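Local coordinates for protein ATPase associated with various cellular activities, AAA_5 (Staphylothermus marinus, PDB 6N0S) that forms the EVE-like N-terminal domain of McrB, probably recognising nucleic acid for a restriction system whose AAA+ portion probably binds and hydrolyses ATP, at residues E54-H59 with E76-K81; K88-P93 with F132-L137. All coordinates share one frame; numbering follows the deposited sequence.

Interaction 1 (E54-H59 with E76-K81); sequences ELKIIH and ESVLSK
Leu55 and Ile57 pair with Leu79 and Ser77 through four backbone hydrogen bonds, the strands being antiparallel with their N-to-C directions 153° apart. The two strands form a beta hairpin inside the mixed sheet of this PUA-like (EVE) domain. The Leu55 N to Leu79 O bond measures 2.8 Å, as does Ser77 N to Ile57 O, the latter lying in the carbonyl plane. On the face lined by Leu55, Ile57 and Leu79, the branched chains of Leu55 and Ile57 suit the cover of helix 39-52, where Ile45 touches both. There Leu55 CD1 and Leu79 CD2 lie side by side at 4.0 Å, while Ile57 CG1 crosses to Leu79 CB. The other face bears Glu54, Lys56, Ile58, Glu76 and Val78, and Tyr174 of helix 171-178 packs on Lys56 and Ile58. Glu54 holds CG anti to its own N (chi1 177°) and stays extended, which carries its carboxylate diagonally over Val78: OE2 sits a tight 3.1 Å from Val78 CG1. Lys56 bends back so that NZ makes a long salt bridge of 3.7 Å to Glu54 OE2, while its CE rests on Val78 CG2. An alanine in place of Glu54 would probably leave Val78 CG1 without this cover and the Lys56 ammonium without its nearby charge partner. Glu76 takes its carboxylate to Tyr174, His178 and Tyr143. At the hairpin's other end, the His59 ring carries Ile57 CG2 against one face, and its ND1 is hydrogen-bonded to Glu15. His59 NE2 meets Ser77 OG near the ring plane, in a hydrogen bond of 2.9 Å.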
loop_
_atom_site.group_PDB
_atom_site.type_symbol
_atom_site.label_atom_id
_atom_site.label_comp_id
_atom_site.label_asym_id
_atom_site.label_seq_id
_atom_site.Cartn_x
_atom_site.Cartn_y
_atom_site.Cartn_z
ATOM N N GLU A 54 6.990 10.367 -9.920
ATOM C CA GLU A 54 6.973 8.917 -9.785
ATOM C C GLU A 54 7.481 8.551 -8.395
ATOM O O GLU A 54 8.501 9.078 -7.948
ATOM C CB GLU A 54 7.831 8.292 -10.886
ATOM C CG GLU A 54 7.950 6.796 -10.800
ATOM C CD GLU A 54 8.650 6.147 -12.008
ATOM O OE1 GLU A 54 8.421 6.575 -13.164
ATOM O OE2 GLU A 54 9.430 5.192 -11.787
ATOM N N LEU A 55 6.759 7.700 -7.681
ATOM C CA LEU A 55 7.191 7.254 -6.363
ATOM C C LEU A 55 7.564 5.779 -6.404
ATOM O O LEU A 55 7.036 5.008 -7.216
ATOM C CB LEU A 55 6.088 7.478 -5.307
ATOM C CG LEU A 55 5.398 8.826 -5.192
ATOM C CD1 LEU A 55 4.290 8.741 -4.180
ATOM C CD2 LEU A 55 6.394 9.912 -4.779
ATOM N N LYS A 56 8.496 5.393 -5.537
ATOM C CA LYS A 56 8.837 3.990 -5.340
ATOM C C LYS A 56 8.163 3.462 -4.066
ATOM O O LYS A 56 8.313 4.051 -2.985
ATOM C CB LYS A 56 10.352 3.799 -5.227
ATOM C CG LYS A 56 11.171 4.436 -6.311
ATOM C CD LYS A 56 11.212 3.625 -7.580
ATOM C CE LYS A 56 10.882 4.489 -8.815
ATOM N NZ LYS A 56 11.827 5.611 -9.043
ATOM N N ILE A 57 7.440 2.350 -4.188
ATOM C CA ILE A 57 6.673 1.770 -3.091
ATOM C C ILE A 57 7.288 0.437 -2.718
ATOM O O ILE A 57 7.396 -0.472 -3.556
ATOM C CB ILE A 57 5.197 1.592 -3.473
ATOM C CG1 ILE A 57 4.619 2.882 -4.041
ATOM C CG2 ILE A 57 4.380 1.077 -2.275
ATOM C CD1 ILE A 57 4.579 4.038 -3.134
ATOM N N ILE A 58 7.695 0.307 -1.485
ATOM C CA ILE A 58 8.082 -0.988 -0.940
ATOM C C ILE A 58 6.907 -1.568 -0.165
ATOM O O ILE A 58 6.243 -0.867 0.604
ATOM C CB ILE A 58 9.323 -0.854 -0.055
ATOM C CG1 ILE A 58 10.524 -0.406 -0.902
ATOM C CG2 ILE A 58 9.598 -2.157 0.614
ATOM C CD1 ILE A 58 11.786 -0.237 -0.043
ATOM N N HIS A 59 6.656 -2.858 -0.356
ATOM C CA HIS A 59 5.490 -3.545 0.200
ATOM C C HIS A 59 5.913 -4.385 1.401
ATOM O O HIS A 59 6.785 -5.261 1.289
ATOM C CB HIS A 59 4.808 -4.403 -0.875
ATOM C CG HIS A 59 4.289 -3.588 -2.024
ATOM N ND1 HIS A 59 3.061 -2.966 -1.996
ATOM C CD2 HIS A 59 4.857 -3.243 -3.206
ATOM C CE1 HIS A 59 2.884 -2.288 -3.119
ATOM N NE2 HIS A 59 3.968 -2.428 -3.864
ATOM N N GLU A 76 8.727 -4.417 -4.460
ATOM C CA GLU A 76 8.498 -2.996 -4.655
ATOM C C GLU A 76 7.862 -2.739 -6.004
ATOM O O GLU A 76 7.873 -3.589 -6.888
ATOM C CB GLU A 76 9.806 -2.206 -4.503
ATOM C CG GLU A 76 10.968 -2.681 -5.357
ATOM C CD GLU A 76 12.154 -1.744 -5.221
ATOM O OE1 GLU A 76 12.149 -0.702 -5.926
ATOM O OE2 GLU A 76 13.032 -2.035 -4.375
ATOM N N SER A 77 7.268 -1.559 -6.135
ATOM C CA SER A 77 6.568 -1.158 -7.342
ATOM C C SER A 77 6.720 0.342 -7.520
ATOM O O SER A 77 7.387 1.016 -6.731
ATOM C CB SER A 77 5.089 -1.546 -7.286
ATOM O OG SER A 77 4.484 -0.883 -6.213
ATOM N N VAL A 78 6.019 0.876 -8.514
ATOM C CA VAL A 78 6.145 2.268 -8.924
ATOM C C VAL A 78 4.748 2.875 -8.984
ATOM O O VAL A 78 3.814 2.262 -9.511
ATOM C CB VAL A 78 6.858 2.391 -10.293
ATOM C CG1 VAL A 78 6.898 3.819 -10.759
ATOM C CG2 VAL A 78 8.284 1.871 -10.201
ATOM N N LEU A 79 4.605 4.063 -8.418
ATOM C CA LEU A 79 3.366 4.830 -8.456
ATOM C C LEU A 79 3.621 6.084 -9.292
ATOM O O LEU A 79 4.287 7.015 -8.828
ATOM C CB LEU A 79 2.929 5.174 -7.031
ATOM C CG LEU A 79 1.851 6.236 -6.849
ATOM C CD1 LEU A 79 0.721 5.955 -7.663
ATOM C CD2 LEU A 79 1.394 6.309 -5.391
ATOM N N SER A 80 3.076 6.116 -10.506
ATOM C CA SER A 80 3.416 7.130 -11.499
ATOM C C SER A 80 2.202 7.975 -11.841
ATOM O O SER A 80 1.071 7.494 -11.832
ATOM C CB SER A 80 3.941 6.506 -12.790
ATOM O OG SER A 80 2.859 6.041 -13.587
ATOM N N LYS A 81 2.454 9.252 -12.150
ATOM C CA LYS A 81 1.372 10.153 -12.514
ATOM C C LYS A 81 0.713 9.723 -13.812
ATOM O O LYS A 81 -0.509 9.853 -13.961
ATOM C CB LYS A 81 1.909 11.589 -12.613
ATOM C CG LYS A 81 0.858 12.674 -12.313
ATOM C CD LYS A 81 1.450 14.090 -12.367
ATOM C CE LYS A 81 2.453 14.379 -11.239
ATOM N NZ LYS A 81 2.966 15.791 -11.320
#

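Interaction 2 (K88-P93 with F132-L137); sequences KEYSWP and FFLFRL
Phe132 O is approached by two groups of the facing strand: Tyr90 N, in a weak hydrogen bond of 3.0 Å, and Glu89 CA, in a bent C-H...O contact of 3.3 Å. The return bond, Phe132 N to Tyr90 O, is short at 2.8 Å but strongly bent, with 123° at the hydrogen, and counts as weak too. The strand pairing here is weak and short, and aromatic and aliphatic side chains supply much of the contact. Tyr90 turns CG toward the side of its backbone N (chi1 -61°), and the ring meets Leu134 obliquely, CE1 being 3.8 Å from Leu134 CB, with Leu134 CD2 beside the phenol end. A tyrosine fits because its long ring spans from the backbone of Phe132 to this leucine. The Phe132 ring presents its edge to Tyr90 O, in plane, CD1 standing 3.4 Å from that oxygen. Farther out, Phe132 CE1 packs on Trp92 CB at 3.7 Å, and the two ring systems are inclined by 38°, their centroids 5.7 Å apart. Pro126 and Met34 add apolar cover to Phe132, while Ile95 of helix 92-105 touches both Phe132 and Tyr90. Glu89, on the opposite face from Tyr90, sends its carboxylate to Tyr42. Ser91 occupies the N-cap, and its N is bonded by Glu94 OE1, one half of a capping box. Here a short edge strand, 89-90, completes a three-stranded antiparallel sheet beside strand 132-136 and runs at once into helix 92-105.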
loop_
_atom_site.group_PDB
_atom_site.type_symbol
_atom_site.label_atom_id
_atom_site.label_comp_id
_atom_site.label_asym_id
_atom_site.label_seq_id
_atom_site.Cartn_x
_atom_site.Cartn_y
_atom_site.Cartn_z
ATOM N N LYS A 88 -9.392 10.043 -8.679
ATOM C CA LYS A 88 -10.809 9.782 -8.503
ATOM C C LYS A 88 -11.008 9.180 -7.120
ATOM O O LYS A 88 -10.149 8.436 -6.628
ATOM C CB LYS A 88 -11.326 8.837 -9.592
ATOM C CG LYS A 88 -12.825 8.812 -9.734
ATOM C CD LYS A 88 -13.235 7.699 -10.705
ATOM C CE LYS A 88 -14.746 7.463 -10.744
ATOM N NZ LYS A 88 -15.392 7.625 -9.395
ATOM N N GLU A 89 -12.117 9.538 -6.481
ATOM C CA GLU A 89 -12.502 8.969 -5.201
ATOM C C GLU A 89 -13.805 8.181 -5.360
ATOM O O GLU A 89 -14.537 8.342 -6.344
ATOM C CB GLU A 89 -12.584 10.075 -4.143
ATOM C CG GLU A 89 -11.171 10.684 -3.933
ATOM C CD GLU A 89 -11.134 11.884 -2.980
ATOM O OE1 GLU A 89 -12.203 12.252 -2.436
ATOM O OE2 GLU A 89 -10.024 12.449 -2.764
ATOM N N TYR A 90 -14.065 7.276 -4.412
ATOM C CA TYR A 90 -15.006 6.179 -4.635
ATOM C C TYR A 90 -15.814 5.879 -3.386
ATOM O O TYR A 90 -15.335 6.037 -2.258
ATOM C CB TYR A 90 -14.295 4.891 -5.020
ATOM C CG TYR A 90 -13.498 4.953 -6.285
ATOM C CD1 TYR A 90 -12.179 5.399 -6.285
ATOM C CD2 TYR A 90 -14.052 4.552 -7.485
ATOM C CE1 TYR A 90 -11.441 5.438 -7.460
ATOM C CE2 TYR A 90 -13.325 4.596 -8.657
ATOM C CZ TYR A 90 -12.027 5.025 -8.637
ATOM O OH TYR A 90 -11.326 5.058 -9.813
ATOM N N SER A 91 -17.037 5.399 -3.593
ATOM C CA SER A 91 -17.706 4.720 -2.495
ATOM C C SER A 91 -17.204 3.278 -2.412
ATOM O O SER A 91 -16.427 2.819 -3.236
ATOM C CB SER A 91 -19.219 4.743 -2.672
ATOM O OG SER A 91 -19.586 3.926 -3.748
ATOM N N TRP A 92 -17.644 2.577 -1.372
ATOM C CA TRP A 92 -17.212 1.197 -1.152
ATOM C C TRP A 92 -17.713 0.273 -2.250
ATOM O O TRP A 92 -16.906 -0.499 -2.803
ATOM C CB TRP A 92 -17.683 0.771 0.241
ATOM C CG TRP A 92 -17.560 -0.686 0.570
ATOM C CD1 TRP A 92 -18.572 -1.534 0.927
ATOM C CD2 TRP A 92 -16.355 -1.459 0.611
ATOM N NE1 TRP A 92 -18.074 -2.786 1.192
ATOM C CE2 TRP A 92 -16.719 -2.773 1.003
ATOM C CE3 TRP A 92 -15.006 -1.173 0.352
ATOM C CZ2 TRP A 92 -15.794 -3.787 1.148
ATOM C CZ3 TRP A 92 -14.083 -2.188 0.491
ATOM C CH2 TRP A 92 -14.487 -3.498 0.870
ATOM N N PRO A 93 -18.978 0.311 -2.651
ATOM C CA PRO A 93 -19.388 -0.578 -3.746
ATOM C C PRO A 93 -18.649 -0.271 -5.029
ATOM O O PRO A 93 -18.273 -1.191 -5.757
ATOM C CB PRO A 93 -20.904 -0.345 -3.841
ATOM C CG PRO A 93 -21.292 0.244 -2.521
ATOM C CD PRO A 93 -20.118 1.043 -2.067
ATOM N N PHE A 132 -13.178 6.676 -0.593
ATOM C CA PHE A 132 -12.025 5.800 -0.754
ATOM C C PHE A 132 -11.086 6.380 -1.799
ATOM O O PHE A 132 -11.538 6.960 -2.784
ATOM C CB PHE A 132 -12.481 4.376 -1.172
ATOM C CG PHE A 132 -13.135 3.634 -0.077
ATOM C CD1 PHE A 132 -14.489 3.786 0.180
ATOM C CD2 PHE A 132 -12.392 2.814 0.731
ATOM C CE1 PHE A 132 -15.074 3.147 1.241
ATOM C CE2 PHE A 132 -12.989 2.139 1.790
ATOM C CZ PHE A 132 -14.318 2.317 2.050
ATOM N N PHE A 133 -9.783 6.240 -1.571
ATOM C CA PHE A 133 -8.774 6.587 -2.558
ATOM C C PHE A 133 -8.252 5.325 -3.236
ATOM O O PHE A 133 -8.308 4.222 -2.673
ATOM C CB PHE A 133 -7.608 7.389 -1.933
ATOM C CG PHE A 133 -6.766 6.622 -0.944
ATOM C CD1 PHE A 133 -5.710 5.834 -1.365
ATOM C CD2 PHE A 133 -7.004 6.726 0.407
ATOM C CE1 PHE A 133 -4.917 5.158 -0.442
ATOM C CE2 PHE A 133 -6.222 6.046 1.327
ATOM C CZ PHE A 133 -5.181 5.266 0.897
ATOM N N LEU A 134 -7.728 5.511 -4.460
ATOM C CA LEU A 134 -7.165 4.433 -5.257
ATOM C C LEU A 134 -6.016 4.958 -6.095
ATOM O O LEU A 134 -6.191 5.898 -6.863
ATOM C CB LEU A 134 -8.222 3.836 -6.180
ATOM C CG LEU A 134 -7.791 2.748 -7.163
ATOM C CD1 LEU A 134 -7.191 1.598 -6.452
ATOM C CD2 LEU A 134 -9.009 2.326 -7.921
ATOM N N PHE A 135 -4.870 4.316 -5.980
ATOM C CA PHE A 135 -3.743 4.542 -6.866
ATOM C C PHE A 135 -3.451 3.253 -7.618
ATOM O O PHE A 135 -3.360 2.174 -7.012
ATOM C CB PHE A 135 -2.495 4.977 -6.090
ATOM C CG PHE A 135 -2.629 6.318 -5.421
ATOM C CD1 PHE A 135 -2.582 7.485 -6.163
ATOM C CD2 PHE A 135 -2.802 6.412 -4.063
ATOM C CE1 PHE A 135 -2.678 8.719 -5.567
ATOM C CE2 PHE A 135 -2.916 7.651 -3.465
ATOM C CZ PHE A 135 -2.851 8.809 -4.234
ATOM N N ARG A 136 -3.273 3.360 -8.928
ATOM C CA ARG A 136 -2.833 2.218 -9.726
ATOM C C ARG A 136 -1.307 2.201 -9.760
ATOM O O ARG A 136 -0.691 3.195 -10.147
ATOM C CB ARG A 136 -3.417 2.304 -11.135
ATOM C CG ARG A 136 -4.909 2.008 -11.184
ATOM C CD ARG A 136 -5.505 2.396 -12.509
ATOM N NE ARG A 136 -6.546 1.466 -12.925
ATOM C CZ ARG A 136 -7.841 1.612 -12.661
ATOM N NH1 ARG A 136 -8.277 2.659 -11.975
ATOM N NH2 ARG A 136 -8.712 0.708 -13.107
ATOM N N LEU A 137 -0.713 1.081 -9.340
ATOM C CA LEU A 137 0.718 0.828 -9.373
ATOM C C LEU A 137 1.120 0.130 -10.674
ATOM O O LEU A 137 0.286 -0.397 -11.413
ATOM C CB LEU A 137 1.127 -0.062 -8.195
ATOM C CG LEU A 137 0.744 0.500 -6.819
ATOM C CD1 LEU A 137 1.035 -0.521 -5.736
ATOM C CD2 LEU A 137 1.473 1.809 -6.558
#

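How the interactions relate
From the N terminus, strand 54-61 turns back through the ten-residue connection 62-71 into strand 72-80, and interaction 1 closes that hairpin. The chain then passes to strand 89-90, where interaction 2 opens; it closes at strand 132-136, across the 38 residues between its segments, which include most of helix 92-105 and all of helix 110-124. The two loops are thus in series, neither nested nor crossing, with centres about 17 Å apart. They nonetheless touch: Leu137 packs on Ser77, His59 and Leu79, and Phe135 packs on Leu79. Strand 132-136 leads into 138-148, which lies beside 72-80 in the mixed sheet, so the end of interaction 2 joins the small antiparallel sheet to the one holding interaction 1.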